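Local coordinates for synaptic vesicle glycoprotein 2C (Homo sapiens, PDB 5JLV) that is a synaptic vesicle membrane glycoprotein whose luminal domain, a right-handed pentapeptide-repeat beta-helix, serves as a receptor for botulinum neurotoxin A, at residues S65-C70 / K83-I88; I41-E46 / T61-V66; E73-V78 / D93-E98. All coordinates share one frame; numbering follows the deposited sequence.

How the contacts relate
In all three contacts the paired residues are twenty apart in sequence, so each pairs one coil of the pentapeptide-repeat beta-helix with the next. Contacts 1 and 2 are neighbours, their centres about 8 Å apart. They share Ser65 and Val66, where strand 60-63 turns a corner into strand 66-68, so they lie on adjoining sides of the beta-helix, linked through the coil that holds residues 61-70. Contact 3 lies across the centre of the chain, about 16 Å from contact 1 and 18 Å from contact 2 between centres. Contact 2 closes before contact 3 opens, whereas the segments of contacts 1 and 3 alternate. The same stacking thus holds the small domain together on several sides.

Contact 1. Residues S65-C70 / K83-I88; sequences SVFKSC and KNCTFI. With NAG (2-acetamido-2-deoxy-beta-D-glucopyranose), chain M.
Ser65 and Cys85 meet where two parallel chains leave a corner, CB of Ser65 lying 3.8 Å from SG of Cys85. Small side chains suit these buried places. The Ser65 N-H makes only a weak bond to that sulfur, whereas Ser65 O takes the N-H of Thr86 at 2.9 Å; the serine hydroxyl turns back to Lys63. Val66 faces outward beside Thr86 and sets CG1 4.0 Å from CD1 of Ile88, beta-branched residues being well suited to extended strands. Phe67 uses both backbone groups, its N reaching Thr86 O at 2.8 Å and its O receiving Ile88 N at 2.8 Å. With CG beside the backbone N in both residues (chi1 -62° and -58°), the rings of Phe67 and Phe87 point the same way into the interior. Their planes are 12° apart but slid, so they barely overlap, and CD1 of Phe67 packs tightly against CE2 of Phe87 at 3.3 Å. Lys68 runs outward alongside Ile88, then bends to put NZ in a salt bridge with Glu46. Ser69 N closes the ladder on Ile88 O at 2.9 Å, and Cys70 O accepts from a basic side chain of another protein chain. At the preceding corner Asn84 ND2 carries N-acetylglucosamine and also bonds Asp64. An inward column of large apolar residues, here phenylalanines, with small residues two places before them, is typical of the pentapeptide-repeat beta-helix.

Contact 2. Residues I41-E46 / T61-V66; sequences IHTGME and TFKDSV
His42 pairs with Phe62 on the neighbouring coil, the two side chains running side by side and pointing the same way, and it loses more surface to this contact than any other residue. Its CD2 comes 3.8 Å from Phe62 CE2, but the ring planes are 30° apart and slid, so there is little overlap. An imidazole suits this partly exposed position: its CD2 side adds one more ring to the column of Phe62 and Phe82, while NE2 bonds Gln40. Both backbone groups of His42 turn to the neighbouring strand, its N to Thr61 O at 2.9 Å and its O to Lys63 N at 2.8 Å. Such in-register parallel ladders, broken at a corner every few residues, build the four-sided beta-helix of pentapeptide repeats. On the outer face Lys63 lies alongside Thr43; a bend at chi3 (34°) brings its CE within 3.5 Å of Thr43 OG1. Lys63 O takes two donors, Gly44 N at 3.0 Å in the carbonyl plane and Ser65 OG from well above it, 67° out of the plane. Gly44 turns the corner with positive phi, which glycine takes easily; its register partner Asp64 does the same with a side chain. Past the corner, Val66 N bonds Met45 O at 2.9 Å. The extended chain of Glu46, on its way to Lys68, runs alongside Val66, its CG 4.0 Å from Val66 CB because it stands opposite the backbone N (chi1 -175°).

Contact 3. Residues E73-V78 / D93-E98; sequences EDVTSV and DNTDFE
Val75 packs over an ST turn formed by Thr95, at a corner of the pentapeptide-repeat beta-helix where segment 93-98 departs from strand geometry. Thr95 OG1 accepts from Phe97 N at 3.0 Å, and the turned ring presents CZ to Val75 CG2 at 3.6 Å. Before the corner the coils still pair, Asp74 N bonding Asp93 O at 3.0 Å. Outside it, Asn94 ND2 holds Asp74 OD1 at 2.8 Å; the acceptor lies in the amide plane, although amide and carboxylate are turned 82° apart. A water donates to both Val75 O and Asn94 O, giving Val75 O a second donor beside the weak bond from Asp96 N. Asp96 then takes the place of the missing strand partner. Its chi1 of 66° swings the carboxylate toward Ser77, where OD2 accepts from Ser77 N at 2.8 Å and OD1 from Ser77 OG at 2.7 Å, both on the syn side. A short acidic side chain suits this two-pronged grip, and Lys101, which touches Asp96 and bonds Ser77 OG, probably favours the negative charge of Asp96. Thr76 and Val78 also bond the backbone of Phe57 in strand 56-58, while the Phe97 ring makes edge-to-face contacts with Phe72 and Phe82 inside the coil.

Contact 1. Residues S65-C70 / K83-I88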
loop_
_atom_site.group_PDB
_atom_site.type_symbol
_atom_site.label_atom_id
_atom_site.label_comp_id
_atom_site.label_asym_id
_atom_site.label_seq_id
_atom_site.Cartn_x
_atom_site.Cartn_y
_atom_site.Cartn_z
ATOM N N SER C 65 21.240 15.869 18.832
ATOM C CA SER C 65 20.024 16.640 18.709
ATOM C C SER C 65 18.936 15.829 18.052
ATOM O O SER C 65 19.215 14.859 17.339
ATOM C CB SER C 65 20.286 17.928 17.925
ATOM O OG SER C 65 21.090 18.813 18.688
ATOM N N VAL C 66 17.693 16.213 18.316
ATOM C CA VAL C 66 16.529 15.566 17.731
ATOM C C VAL C 66 15.761 16.586 16.874
ATOM O O VAL C 66 15.505 17.706 17.308
ATOM C CB VAL C 66 15.612 14.951 18.815
ATOM C CG1 VAL C 66 14.333 14.378 18.193
ATOM C CG2 VAL C 66 16.357 13.870 19.588
ATOM N N PHE C 67 15.442 16.202 15.646
ATOM C CA PHE C 67 14.612 17.029 14.774
ATOM C C PHE C 67 13.313 16.282 14.495
ATOM O O PHE C 67 13.323 15.235 13.830
ATOM C CB PHE C 67 15.341 17.350 13.455
ATOM C CG PHE C 67 16.612 18.135 13.632
ATOM C CD1 PHE C 67 17.804 17.497 13.981
ATOM C CD2 PHE C 67 16.629 19.515 13.421
ATOM C CE1 PHE C 67 18.980 18.220 14.140
ATOM C CE2 PHE C 67 17.801 20.248 13.589
ATOM C CZ PHE C 67 18.979 19.597 13.944
ATOM N N LYS C 68 12.205 16.808 15.025
ATOM C CA LYS C 68 10.869 16.222 14.803
ATOM C C LYS C 68 9.978 17.104 13.909
ATOM O O LYS C 68 9.747 18.271 14.220
ATOM C CB LYS C 68 10.157 15.953 16.139
ATOM C CG LYS C 68 8.981 14.985 16.009
ATOM C CD LYS C 68 8.184 14.838 17.307
ATOM C CE LYS C 68 8.710 13.706 18.187
ATOM N NZ LYS C 68 10.081 13.972 18.721
ATOM N N SER C 69 9.468 16.521 12.815
ATOM C CA SER C 69 8.557 17.219 11.887
ATOM C C SER C 69 9.142 18.532 11.400
ATOM O O SER C 69 8.430 19.524 11.280
ATOM C CB SER C 69 7.186 17.471 12.531
ATOM O OG SER C 69 6.642 16.266 12.995
ATOM N N CYS C 70 10.448 18.537 11.148
ATOM C CA CYS C 70 11.095 19.718 10.625
ATOM C C CYS C 70 11.057 19.693 9.111
ATOM O O CYS C 70 10.771 18.647 8.507
ATOM C CB CYS C 70 12.515 19.834 11.156
ATOM S SG CYS C 70 12.562 20.213 12.931
ATOM N N LYS C 83 25.917 15.416 13.949
ATOM C CA LYS C 83 26.594 14.301 14.622
ATOM C C LYS C 83 25.709 13.678 15.701
ATOM O O LYS C 83 25.287 14.367 16.638
ATOM C CB LYS C 83 27.910 14.778 15.247
ATOM C CG LYS C 83 28.894 15.384 14.255
ATOM C CD LYS C 83 30.186 15.855 14.926
ATOM C CE LYS C 83 31.004 16.746 13.992
ATOM N NZ LYS C 83 32.332 17.130 14.551
ATOM N N ASN C 84 25.421 12.381 15.564
ATOM C CA ASN C 84 24.580 11.658 16.530
ATOM C C ASN C 84 23.206 12.319 16.676
ATOM O O ASN C 84 22.673 12.464 17.777
ATOM C CB ASN C 84 25.290 11.548 17.892
ATOM C CG ASN C 84 24.675 10.499 18.797
ATOM O OD1 ASN C 84 24.118 9.502 18.337
ATOM N ND2 ASN C 84 24.784 10.718 20.102
ATOM N N CYS C 85 22.650 12.741 15.549
ATOM C CA CYS C 85 21.340 13.349 15.541
ATOM C C CYS C 85 20.281 12.353 15.096
ATOM O O CYS C 85 20.575 11.420 14.348
ATOM C CB CYS C 85 21.344 14.614 14.672
ATOM S SG CYS C 85 22.316 15.965 15.425
ATOM N N THR C 86 19.062 12.525 15.607
ATOM C CA THR C 86 17.918 11.754 15.152
ATOM C C THR C 86 16.926 12.657 14.413
ATOM O O THR C 86 16.551 13.736 14.901
ATOM C CB THR C 86 17.227 11.043 16.324
ATOM O OG1 THR C 86 18.199 10.269 17.028
ATOM C CG2 THR C 86 16.115 10.124 15.824
ATOM N N PHE C 87 16.525 12.224 13.225
ATOM C CA PHE C 87 15.539 12.957 12.442
ATOM C C PHE C 87 14.284 12.111 12.315
ATOM O O PHE C 87 14.351 10.945 11.887
ATOM C CB PHE C 87 16.087 13.271 11.055
ATOM C CG PHE C 87 17.355 14.056 11.071
ATOM C CD1 PHE C 87 18.585 13.411 11.129
ATOM C CD2 PHE C 87 17.323 15.444 11.005
ATOM C CE1 PHE C 87 19.764 14.137 11.132
ATOM C CE2 PHE C 87 18.497 16.184 11.018
ATOM C CZ PHE C 87 19.721 15.527 11.082
ATOM N N ILE C 88 13.154 12.707 12.695
ATOM C CA ILE C 88 11.856 12.028 12.734
ATOM C C ILE C 88 10.839 12.811 11.906
ATOM O O ILE C 88 10.692 14.016 12.097
ATOM C CB ILE C 88 11.329 11.913 14.185
ATOM C CG1 ILE C 88 12.264 11.028 15.033
ATOM C CG2 ILE C 88 9.893 11.367 14.211
ATOM C CD1 ILE C 88 12.248 11.360 16.509
HETATM C C1 NAG M . 24.339 9.917 21.194
HETATM C C2 NAG M . 25.533 9.311 21.922
HETATM C C3 NAG M . 25.077 8.310 22.978
HETATM C C4 NAG M . 23.987 8.906 23.860
HETATM C C5 NAG M . 22.886 9.537 23.016
HETATM C C6 NAG M . 21.834 10.199 23.898
HETATM C C7 NAG M . 27.655 9.102 20.766
HETATM C C8 NAG M . 28.515 8.234 19.895
HETATM N N2 NAG M . 26.417 8.663 20.973
HETATM O O3 NAG M . 26.195 7.932 23.790
HETATM O O4 NAG M . 23.426 7.878 24.685
HETATM O O5 NAG M . 23.455 10.509 22.142
HETATM O O6 NAG M . 21.240 11.294 23.192
HETATM O O7 NAG M . 28.066 10.142 21.252
#

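Contact 2. Residues I41-E46 / T61-V66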
loop_
_atom_site.group_PDB
_atom_site.type_symbol
_atom_site.label_atom_id
_atom_site.label_comp_id
_atom_site.label_asym_id
_atom_site.label_seq_id
_atom_site.Cartn_x
_atom_site.Cartn_y
_atom_site.Cartn_z
ATOM N N ILE C 41 27.849 25.863 17.344
ATOM C CA ILE C 41 27.680 24.470 17.749
ATOM C C ILE C 41 26.473 24.343 18.683
ATOM O O ILE C 41 26.377 25.051 19.681
ATOM C CB ILE C 41 28.941 23.913 18.441
ATOM C CG1 ILE C 41 30.151 23.994 17.493
ATOM C CG2 ILE C 41 28.706 22.474 18.896
ATOM C CD1 ILE C 41 31.492 23.928 18.188
ATOM N N HIS C 42 25.557 23.442 18.345
ATOM C CA HIS C 42 24.344 23.229 19.140
ATOM C C HIS C 42 24.310 21.793 19.616
ATOM O O HIS C 42 24.425 20.870 18.807
ATOM C CB HIS C 42 23.096 23.516 18.299
ATOM C CG HIS C 42 23.061 24.894 17.718
ATOM N ND1 HIS C 42 22.784 26.011 18.473
ATOM C CD2 HIS C 42 23.248 25.333 16.451
ATOM C CE1 HIS C 42 22.810 27.083 17.699
ATOM N NE2 HIS C 42 23.087 26.697 16.466
ATOM N N THR C 43 24.155 21.594 20.922
ATOM C CA THR C 43 24.194 20.247 21.499
ATOM C C THR C 43 22.957 19.948 22.345
ATOM O O THR C 43 22.488 20.807 23.078
ATOM C CB THR C 43 25.469 20.043 22.346
ATOM O OG1 THR C 43 26.618 20.324 21.542
ATOM C CG2 THR C 43 25.566 18.602 22.870
ATOM N N GLY C 44 22.438 18.725 22.225
ATOM C CA GLY C 44 21.423 18.205 23.151
ATOM C C GLY C 44 20.032 18.819 23.046
ATOM O O GLY C 44 19.227 18.705 23.970
ATOM N N MET C 45 19.742 19.456 21.920
ATOM C CA MET C 45 18.475 20.149 21.736
ATOM C C MET C 45 17.485 19.343 20.897
ATOM O O MET C 45 17.886 18.611 19.984
ATOM C CB MET C 45 18.712 21.498 21.050
ATOM C CG MET C 45 19.630 22.448 21.802
ATOM S SD MET C 45 19.006 22.808 23.449
ATOM C CE MET C 45 17.395 23.503 23.076
ATOM N N GLU C 46 16.196 19.485 21.201
ATOM C CA GLU C 46 15.157 19.043 20.286
ATOM C C GLU C 46 14.580 20.230 19.505
ATOM O O GLU C 46 14.479 21.347 20.029
ATOM C CB GLU C 46 14.050 18.266 21.010
ATOM C CG GLU C 46 13.007 17.689 20.054
ATOM C CD GLU C 46 12.043 16.720 20.708
ATOM O OE1 GLU C 46 12.394 16.130 21.754
ATOM O OE2 GLU C 46 10.932 16.530 20.162
ATOM N N THR C 61 27.742 22.910 13.478
ATOM C CA THR C 61 27.536 21.538 13.920
ATOM C C THR C 61 26.340 21.432 14.870
ATOM O O THR C 61 26.226 22.200 15.827
ATOM C CB THR C 61 28.794 20.953 14.585
ATOM O OG1 THR C 61 29.845 20.893 13.617
ATOM C CG2 THR C 61 28.527 19.546 15.105
ATOM N N PHE C 62 25.446 20.499 14.563
ATOM C CA PHE C 62 24.442 20.032 15.505
ATOM C C PHE C 62 24.924 18.699 16.059
ATOM O O PHE C 62 25.332 17.824 15.299
ATOM C CB PHE C 62 23.098 19.824 14.793
ATOM C CG PHE C 62 22.440 21.094 14.341
ATOM C CD1 PHE C 62 22.686 21.610 13.075
ATOM C CD2 PHE C 62 21.538 21.759 15.169
ATOM C CE1 PHE C 62 22.070 22.776 12.653
ATOM C CE2 PHE C 62 20.918 22.928 14.751
ATOM C CZ PHE C 62 21.190 23.440 13.489
ATOM N N LYS C 63 24.868 18.533 17.368
ATOM C CA LYS C 63 25.317 17.296 17.988
ATOM C C LYS C 63 24.318 16.822 19.040
ATOM O O LYS C 63 23.788 17.633 19.807
ATOM C CB LYS C 63 26.723 17.492 18.570
ATOM C CG LYS C 63 27.238 16.373 19.455
ATOM C CD LYS C 63 28.686 16.639 19.889
ATOM C CE LYS C 63 28.957 18.128 20.097
ATOM N NZ LYS C 63 30.123 18.389 20.984
ATOM N N ASP C 64 24.043 15.513 19.052
ATOM C CA ASP C 64 23.116 14.885 20.020
ATOM C C ASP C 64 21.743 15.558 20.017
ATOM O O ASP C 64 21.166 15.800 21.065
ATOM C CB ASP C 64 23.692 14.891 21.453
ATOM C CG ASP C 64 25.059 14.244 21.547
ATOM O OD1 ASP C 64 25.341 13.293 20.794
ATOM O OD2 ASP C 64 25.860 14.684 22.395
ATOM N N SER C 65 21.240 15.869 18.832
ATOM C CA SER C 65 20.024 16.640 18.709
ATOM C C SER C 65 18.936 15.829 18.052
ATOM O O SER C 65 19.215 14.859 17.339
ATOM C CB SER C 65 20.286 17.928 17.925
ATOM O OG SER C 65 21.090 18.813 18.688
ATOM N N VAL C 66 17.693 16.213 18.316
ATOM C CA VAL C 66 16.529 15.566 17.731
ATOM C C VAL C 66 15.761 16.586 16.874
ATOM O O VAL C 66 15.505 17.706 17.308
ATOM C CB VAL C 66 15.612 14.951 18.815
ATOM C CG1 VAL C 66 14.333 14.378 18.193
ATOM C CG2 VAL C 66 16.357 13.870 19.588
#

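Contact 3. Residues E73-V78 / D93-E98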
loop_
_atom_site.group_PDB
_atom_site.type_symbol
_atom_site.label_atom_id
_atom_site.label_comp_id
_atom_site.label_asym_id
_atom_site.label_seq_id
_atom_site.Cartn_x
_atom_site.Cartn_y
_atom_site.Cartn_z
ATOM N N GLU C 73 14.435 23.296 3.543
ATOM C CA GLU C 73 14.008 23.622 2.186
ATOM C C GLU C 73 14.894 24.678 1.539
ATOM O O GLU C 73 15.084 25.767 2.094
ATOM C CB GLU C 73 12.557 24.091 2.193
ATOM C CG GLU C 73 11.989 24.380 0.828
ATOM C CD GLU C 73 10.505 24.651 0.887
ATOM O OE1 GLU C 73 10.120 25.837 0.889
ATOM O OE2 GLU C 73 9.726 23.678 0.955
ATOM N N ASP C 74 15.429 24.346 0.360
ATOM C CA ASP C 74 16.340 25.230 -0.385
ATOM C C ASP C 74 17.516 25.687 0.475
ATOM O O ASP C 74 17.824 26.879 0.534
ATOM C CB ASP C 74 15.595 26.444 -0.973
ATOM C CG ASP C 74 14.681 26.068 -2.133
ATOM O OD1 ASP C 74 15.041 25.157 -2.909
ATOM O OD2 ASP C 74 13.606 26.696 -2.277
ATOM N N VAL C 75 18.160 24.737 1.147
ATOM C CA VAL C 75 19.303 25.053 1.990
ATOM C C VAL C 75 20.617 24.595 1.356
ATOM O O VAL C 75 20.663 23.572 0.644
ATOM C CB VAL C 75 19.155 24.530 3.450
ATOM C CG1 VAL C 75 17.724 24.697 3.957
ATOM C CG2 VAL C 75 19.599 23.092 3.579
ATOM N N THR C 76 21.664 25.391 1.564
ATOM C CA THR C 76 23.022 24.982 1.233
ATOM C C THR C 76 23.850 24.954 2.511
ATOM O O THR C 76 23.476 25.582 3.507
ATOM C CB THR C 76 23.684 25.913 0.206
ATOM O OG1 THR C 76 23.686 27.251 0.711
ATOM C CG2 THR C 76 22.941 25.864 -1.122
ATOM N N SER C 77 24.964 24.225 2.483
ATOM C CA SER C 77 25.782 24.023 3.682
ATOM C C SER C 77 27.259 23.767 3.370
ATOM O O SER C 77 27.598 22.981 2.484
ATOM C CB SER C 77 25.211 22.892 4.541
ATOM O OG SER C 77 25.076 21.689 3.799
ATOM N N VAL C 78 28.130 24.450 4.104
ATOM C CA VAL C 78 29.571 24.266 3.984
ATOM C C VAL C 78 30.135 23.962 5.389
ATOM O O VAL C 78 29.755 24.614 6.389
ATOM C CB VAL C 78 30.248 25.510 3.349
ATOM C CG1 VAL C 78 31.735 25.263 3.093
ATOM C CG2 VAL C 78 29.549 25.887 2.044
ATOM N N ASP C 93 13.904 19.041 1.402
ATOM C CA ASP C 93 13.399 19.448 0.093
ATOM C C ASP C 93 14.388 20.384 -0.596
ATOM O O ASP C 93 14.562 21.542 -0.194
ATOM C CB ASP C 93 12.028 20.124 0.246
ATOM C CG ASP C 93 11.355 20.411 -1.090
ATOM O OD1 ASP C 93 11.971 20.178 -2.149
ATOM O OD2 ASP C 93 10.201 20.894 -1.080
ATOM N N ASN C 94 15.044 19.874 -1.634
ATOM C CA ASN C 94 16.053 20.642 -2.353
ATOM C C ASN C 94 17.159 21.208 -1.432
ATOM O O ASN C 94 17.492 22.405 -1.484
ATOM C CB ASN C 94 15.398 21.752 -3.189
ATOM C CG ASN C 94 16.229 22.129 -4.390
ATOM O OD1 ASN C 94 16.897 21.275 -4.988
ATOM N ND2 ASN C 94 16.196 23.410 -4.764
ATOM N N THR C 95 17.712 20.335 -0.587
ATOM C CA THR C 95 18.907 20.651 0.186
ATOM C C THR C 95 20.147 20.120 -0.532
ATOM O O THR C 95 20.038 19.364 -1.510
ATOM C CB THR C 95 18.856 20.053 1.605
ATOM O OG1 THR C 95 19.131 18.643 1.553
ATOM C CG2 THR C 95 17.492 20.295 2.254
ATOM N N ASP C 96 21.326 20.514 -0.058
ATOM C CA ASP C 96 22.552 19.896 -0.534
ATOM C C ASP C 96 23.039 18.836 0.470
ATOM O O ASP C 96 24.227 18.507 0.513
ATOM C CB ASP C 96 23.627 20.956 -0.829
ATOM C CG ASP C 96 24.117 21.686 0.430
ATOM O OD1 ASP C 96 23.651 21.374 1.550
ATOM O OD2 ASP C 96 24.983 22.572 0.285
ATOM N N PHE C 97 22.113 18.294 1.266
ATOM C CA PHE C 97 22.482 17.343 2.338
ATOM C C PHE C 97 22.830 15.945 1.819
ATOM O O PHE C 97 22.011 15.032 1.880
ATOM C CB PHE C 97 21.390 17.230 3.418
ATOM C CG PHE C 97 21.224 18.467 4.274
ATOM C CD1 PHE C 97 22.108 19.537 4.185
ATOM C CD2 PHE C 97 20.191 18.537 5.210
ATOM C CE1 PHE C 97 21.951 20.658 4.994
ATOM C CE2 PHE C 97 20.032 19.658 6.015
ATOM C CZ PHE C 97 20.908 20.712 5.907
ATOM N N GLU C 98 24.051 15.784 1.338
ATOM C CA GLU C 98 24.589 14.474 0.985
ATOM C C GLU C 98 24.851 13.627 2.241
ATOM O O GLU C 98 24.872 14.170 3.358
ATOM C CB GLU C 98 25.883 14.652 0.192
ATOM C CG GLU C 98 25.740 15.491 -1.057
ATOM C CD GLU C 98 24.881 14.833 -2.111
ATOM O OE1 GLU C 98 24.693 13.593 -2.061
ATOM O OE2 GLU C 98 24.391 15.562 -3.003
HETATM O O HOH W 1 19.979 23.746 -1.969
#